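Local coordinates for PILD processed protein (Shewanella oneidensis, PDB 4D40) that is a type IV pilin, probably processed by a prepilin peptidase and assembled into surface pili that are likely to serve in adhesion, at residues S73-H76 / K77-V81; Q10-L13 / V14-Q18. All coordinates share one frame; numbering follows the deposited sequence.

Contact 1 of 2, residues S73-H76 / K77-V81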
loop_
_atom_site.group_PDB
_atom_site.type_symbol
_atom_site.label_atom_id
_atom_site.label_comp_id
_atom_site.label_asym_id
_atom_site.label_seq_id
_atom_site.Cartn_x
_atom_site.Cartn_y
_atom_site.Cartn_z
ATOM N N SER A 73 4.321 -3.205 -1.992
ATOM C CA SER A 73 2.909 -3.547 -2.033
ATOM C C SER A 73 2.480 -4.305 -0.794
ATOM O O SER A 73 3.293 -4.911 -0.096
ATOM C CB SER A 73 2.575 -4.367 -3.277
ATOM O OG SER A 73 3.133 -5.659 -3.207
ATOM N N LEU A 74 1.175 -4.248 -0.561
ATOM C CA LEU A 74 0.520 -4.855 0.590
ATOM C C LEU A 74 -0.859 -5.321 0.138
ATOM O O LEU A 74 -1.618 -4.523 -0.406
ATOM C CB LEU A 74 0.416 -3.844 1.730
ATOM C CG LEU A 74 -0.404 -4.232 2.961
ATOM C CD1 LEU A 74 0.113 -5.526 3.533
ATOM C CD2 LEU A 74 -0.348 -3.122 4.005
ATOM N N ASP A 75 -1.187 -6.599 0.344
ATOM C CA ASP A 75 -2.490 -7.117 -0.092
ATOM C C ASP A 75 -3.432 -7.421 1.074
ATOM O O ASP A 75 -3.115 -7.178 2.243
ATOM C CB ASP A 75 -2.322 -8.368 -0.978
ATOM C CG ASP A 75 -1.862 -9.607 -0.218
ATOM O OD1 ASP A 75 -1.826 -9.612 1.027
ATOM O OD2 ASP A 75 -1.552 -10.606 -0.901
ATOM N N HIS A 76 -4.593 -7.959 0.728
ATOM C CA HIS A 76 -5.661 -8.228 1.690
ATOM C C HIS A 76 -5.316 -9.321 2.695
ATOM O O HIS A 76 -6.038 -9.511 3.682
ATOM C CB HIS A 76 -6.936 -8.623 0.946
ATOM C CG HIS A 76 -6.754 -9.781 0.014
ATOM N ND1 HIS A 76 -6.066 -9.677 -1.174
ATOM C CD2 HIS A 76 -7.163 -11.071 0.096
ATOM C CE1 HIS A 76 -6.062 -10.847 -1.785
ATOM N NE2 HIS A 76 -6.719 -11.711 -1.036
ATOM N N LYS A 77 -4.241 -10.056 2.432
ATOM C CA LYS A 77 -3.793 -11.122 3.328
ATOM C C LYS A 77 -2.644 -10.661 4.221
ATOM O O LYS A 77 -2.151 -11.420 5.056
ATOM C CB LYS A 77 -3.362 -12.345 2.522
ATOM C CG LYS A 77 -4.464 -12.932 1.656
ATOM C CD LYS A 77 -3.954 -14.073 0.788
ATOM C CE LYS A 77 -2.976 -13.590 -0.273
ATOM N NZ LYS A 77 -2.547 -14.698 -1.163
ATOM N N GLY A 78 -2.221 -9.416 4.037
ATOM C CA GLY A 78 -1.141 -8.850 4.816
ATOM C C GLY A 78 0.222 -9.125 4.215
ATOM O O GLY A 78 1.243 -8.824 4.829
ATOM N N VAL A 79 0.248 -9.693 3.014
ATOM C CA VAL A 79 1.516 -10.021 2.365
ATOM C C VAL A 79 2.200 -8.752 1.893
ATOM O O VAL A 79 1.612 -7.935 1.184
ATOM C CB VAL A 79 1.320 -10.983 1.183
ATOM C CG1 VAL A 79 2.638 -11.220 0.446
ATOM C CG2 VAL A 79 0.748 -12.304 1.684
ATOM N N ARG A 80 3.455 -8.606 2.299
ATOM C CA ARG A 80 4.229 -7.408 2.007
ATOM C C ARG A 80 5.351 -7.724 1.028
ATOM O O ARG A 80 6.062 -8.717 1.182
ATOM C CB ARG A 80 4.782 -6.821 3.303
ATOM C CG ARG A 80 3.697 -6.258 4.216
ATOM C CD ARG A 80 3.970 -6.584 5.678
ATOM N NE ARG A 80 3.330 -5.642 6.600
ATOM C CZ ARG A 80 2.043 -5.662 6.941
ATOM N NH1 ARG A 80 1.218 -6.568 6.430
ATOM N NH2 ARG A 80 1.579 -4.763 7.798
ATOM N N VAL A 81 5.486 -6.874 0.016
ATOM C CA VAL A 81 6.476 -7.052 -1.039
ATOM C C VAL A 81 7.317 -5.786 -1.142
ATOM O O VAL A 81 6.768 -4.691 -1.060
ATOM C CB VAL A 81 5.801 -7.339 -2.393
ATOM C CG1 VAL A 81 6.825 -7.416 -3.527
ATOM C CG2 VAL A 81 4.996 -8.626 -2.315
HETATM O O HOH W 1 1.644 -7.520 -1.699
#
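Asp75 turns its carboxylate back over the loop that follows it, and OD1 collects two backbone N-H groups from opposite faces of the carboxylate plane: Lys77 N at 2.8 Å from OD1, which makes an Asx turn, and Val79 N on the other face at 2.9 Å. Together they fix the rotation of the group. The side chain gets there because CG sits between the backbone N and the carbonyl carbon (chi1 71°). Lys77 bends at chi3 and lays CE 3.4 Å from Asp75 OD2; its ammonium stays beyond salt-bridge distance, so any attraction between the charges is probably modest. Nearer the backbone, Lys77 CG rests over a face of the His76 ring in a CH-pi contact, 4.0 Å from the centroid. Replacing Asp75 by an alanine would probably leave the amides of Lys77 and Val79 without their shared acceptor and the turn less firmly held.

Ser73 closes the open end of the pairing: its N and O bond with Val81 O and N, while OG touches Val81 CB and shares a water with Val79 O. Toward the turn, Asp75 N bonds to Val79 O. On the opposite face from Ser73 and Val81, Leu74 CD1 packs 3.3 Å from Arg80 NH1, which also donates to Gly78 O. Gly78 N to Asp75 O closes a type I turn with a G1 bulge at Gly78, whose positive phi (88°) would press a side chain against the carbonyl O before it, in a beta hairpin at the edge of the pilin's antiparallel sheet.

Contact 2 of 2, residues Q10-L13 / V14-Q18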
loop_
_atom_site.group_PDB
_atom_site.type_symbol
_atom_site.label_atom_id
_atom_site.label_comp_id
_atom_site.label_asym_id
_atom_site.label_seq_id
_atom_site.Cartn_x
_atom_site.Cartn_y
_atom_site.Cartn_z
ATOM N N GLN A 10 5.334 2.861 3.853
ATOM C CA GLN A 10 4.855 1.610 4.428
ATOM C C GLN A 10 3.779 1.877 5.472
ATOM O O GLN A 10 2.749 1.205 5.495
ATOM C CB GLN A 10 6.011 0.822 5.047
ATOM C CG GLN A 10 6.909 0.167 4.014
ATOM C CD GLN A 10 8.156 -0.458 4.600
ATOM O OE1 GLN A 10 8.226 -0.761 5.794
ATOM N NE2 GLN A 10 9.159 -0.659 3.752
ATOM N N GLN A 11 4.016 2.867 6.323
ATOM C CA GLN A 11 3.064 3.201 7.375
ATOM C C GLN A 11 1.734 3.633 6.782
ATOM O O GLN A 11 0.680 3.345 7.337
ATOM C CB GLN A 11 3.621 4.303 8.271
ATOM C CG GLN A 11 4.724 3.840 9.200
ATOM C CD GLN A 11 5.300 4.977 10.023
ATOM O OE1 GLN A 11 5.976 5.859 9.496
ATOM N NE2 GLN A 11 5.026 4.963 11.321
ATOM N N TYR A 12 1.790 4.303 5.634
ATOM C CA TYR A 12 0.583 4.809 4.997
ATOM C C TYR A 12 -0.178 3.680 4.326
ATOM O O TYR A 12 -1.408 3.684 4.318
ATOM C CB TYR A 12 0.928 5.894 3.981
ATOM C CG TYR A 12 -0.275 6.530 3.328
ATOM C CD1 TYR A 12 -1.236 7.173 4.084
ATOM C CD2 TYR A 12 -0.437 6.507 1.949
ATOM C CE1 TYR A 12 -2.333 7.763 3.496
ATOM C CE2 TYR A 12 -1.532 7.100 1.351
ATOM C CZ TYR A 12 -2.476 7.728 2.131
ATOM O OH TYR A 12 -3.569 8.326 1.548
ATOM N N LEU A 13 0.550 2.724 3.756
ATOM C CA LEU A 13 -0.084 1.532 3.190
ATOM C C LEU A 13 -0.819 0.785 4.291
ATOM O O LEU A 13 -1.913 0.265 4.068
ATOM C CB LEU A 13 0.941 0.619 2.523
ATOM C CG LEU A 13 1.604 1.190 1.262
ATOM C CD1 LEU A 13 2.727 0.284 0.800
ATOM C CD2 LEU A 13 0.591 1.358 0.164
ATOM N N VAL A 14 -0.221 0.750 5.479
ATOM C CA VAL A 14 -0.802 0.004 6.596
ATOM C C VAL A 14 -2.092 0.661 7.079
ATOM O O VAL A 14 -3.106 -0.018 7.230
ATOM C CB VAL A 14 0.213 -0.137 7.753
ATOM C CG1 VAL A 14 -0.464 -0.578 9.058
ATOM C CG2 VAL A 14 1.288 -1.135 7.362
ATOM N N THR A 15 -2.084 1.971 7.303
ATOM C CA THR A 15 -3.301 2.618 7.787
ATOM C C THR A 15 -4.367 2.564 6.688
ATOM O O THR A 15 -5.564 2.499 6.974
ATOM C CB THR A 15 -3.053 4.067 8.248
ATOM O OG1 THR A 15 -2.405 4.807 7.214
ATOM C CG2 THR A 15 -2.186 4.081 9.494
ATOM N N SER A 16 -3.932 2.544 5.432
ATOM C CA SER A 16 -4.868 2.386 4.323
ATOM C C SER A 16 -5.513 1.004 4.333
ATOM O O SER A 16 -6.720 0.882 4.117
ATOM C CB SER A 16 -4.170 2.630 2.991
ATOM O OG SER A 16 -3.762 3.991 2.898
ATOM N N ALA A 17 -4.715 -0.024 4.596
ATOM C CA ALA A 17 -5.233 -1.389 4.667
ATOM C C ALA A 17 -6.207 -1.526 5.832
ATOM O O ALA A 17 -7.184 -2.280 5.752
ATOM C CB ALA A 17 -4.090 -2.397 4.815
ATOM N N GLN A 18 -5.934 -0.804 6.914
ATOM C CA GLN A 18 -6.783 -0.867 8.107
ATOM C C GLN A 18 -8.151 -0.248 7.825
ATOM O O GLN A 18 -9.186 -0.730 8.295
ATOM C CB GLN A 18 -6.099 -0.172 9.291
ATOM C CG GLN A 18 -4.871 -0.936 9.785
ATOM C CD GLN A 18 -4.043 -0.173 10.783
ATOM O OE1 GLN A 18 -4.284 1.005 11.048
ATOM N NE2 GLN A 18 -3.059 -0.853 11.370
#
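Ser16 OG bends back along the helix to the carbonyl of Tyr12 one turn earlier, 2.8 Å from Tyr12 O, and donates its proton there. Tyr12 O also takes the routine helical bond from Ser16 N at 3.0 Å, so one residue grips it with two donors, reaching it from opposite faces of the carbonyl plane. What aims the hydroxyl is a first torsion of -66°, which sets OG beside its own backbone N and anti to the carbonyl carbon. That placement also brings OG over the centre of the Tyr12 ring, 3.9 Å above its plane, so the aromatic face roofs a polar atom in a buried residue whose proton is already spent on the backbone.

Beside it, Thr15 sends OG1 back between two carbonyls, 3.3 Å from Tyr12 O and slightly farther from Gln11 O; either bond would be weak, and its one proton is not settled between them. Val14 turns its CG2 methyl to Gln10 O, at 3.3 Å. Beneath all this runs the i to i+4 bonding of the backbone, from Val14 N to Gln10 O through Ala17 N to Leu13 O.

The ring of Tyr12 is itself positioned from outside: its hydroxyl bonds to Ala37 N and Phe44 meets it edge-to-face. Leu13 packs on Leu57, Ala59 and Leu72, while Gln10 ties its amide to Cys86 O and Ser88 N. Ser16 and Ala17 join Leu13 in pressing this side of the helix on the sheet at Leu57, while Thr15 is exposed and Gln11, also exposed, touches His89. This is the part of the long N-terminal helix kept in the fragment, packed on an antiparallel sheet, the hallmark of the type IV pilin fold.

How the contacts relate
Contact 1 lies at the surface, in the hairpin that ends the sheet, whereas contact 2 is partly buried midway along the helix 2-27 that the sheet packs against. Both are local and rely on side-chain oxygens that engage backbone groups, but in opposite senses: a carboxylate accepts amide protons at the turn of 73-81, and a hydroxyl donates to a carbonyl in 10-18. Charged side chains occur in 73-81, while 10-18 offers neutral polar, aliphatic and aromatic ones. The two touch through packing alone: Leu74 CD2 lies 3.7 Å from Leu13 O and also meets Ala17, and the guanidinium of Arg80 rests against Val14.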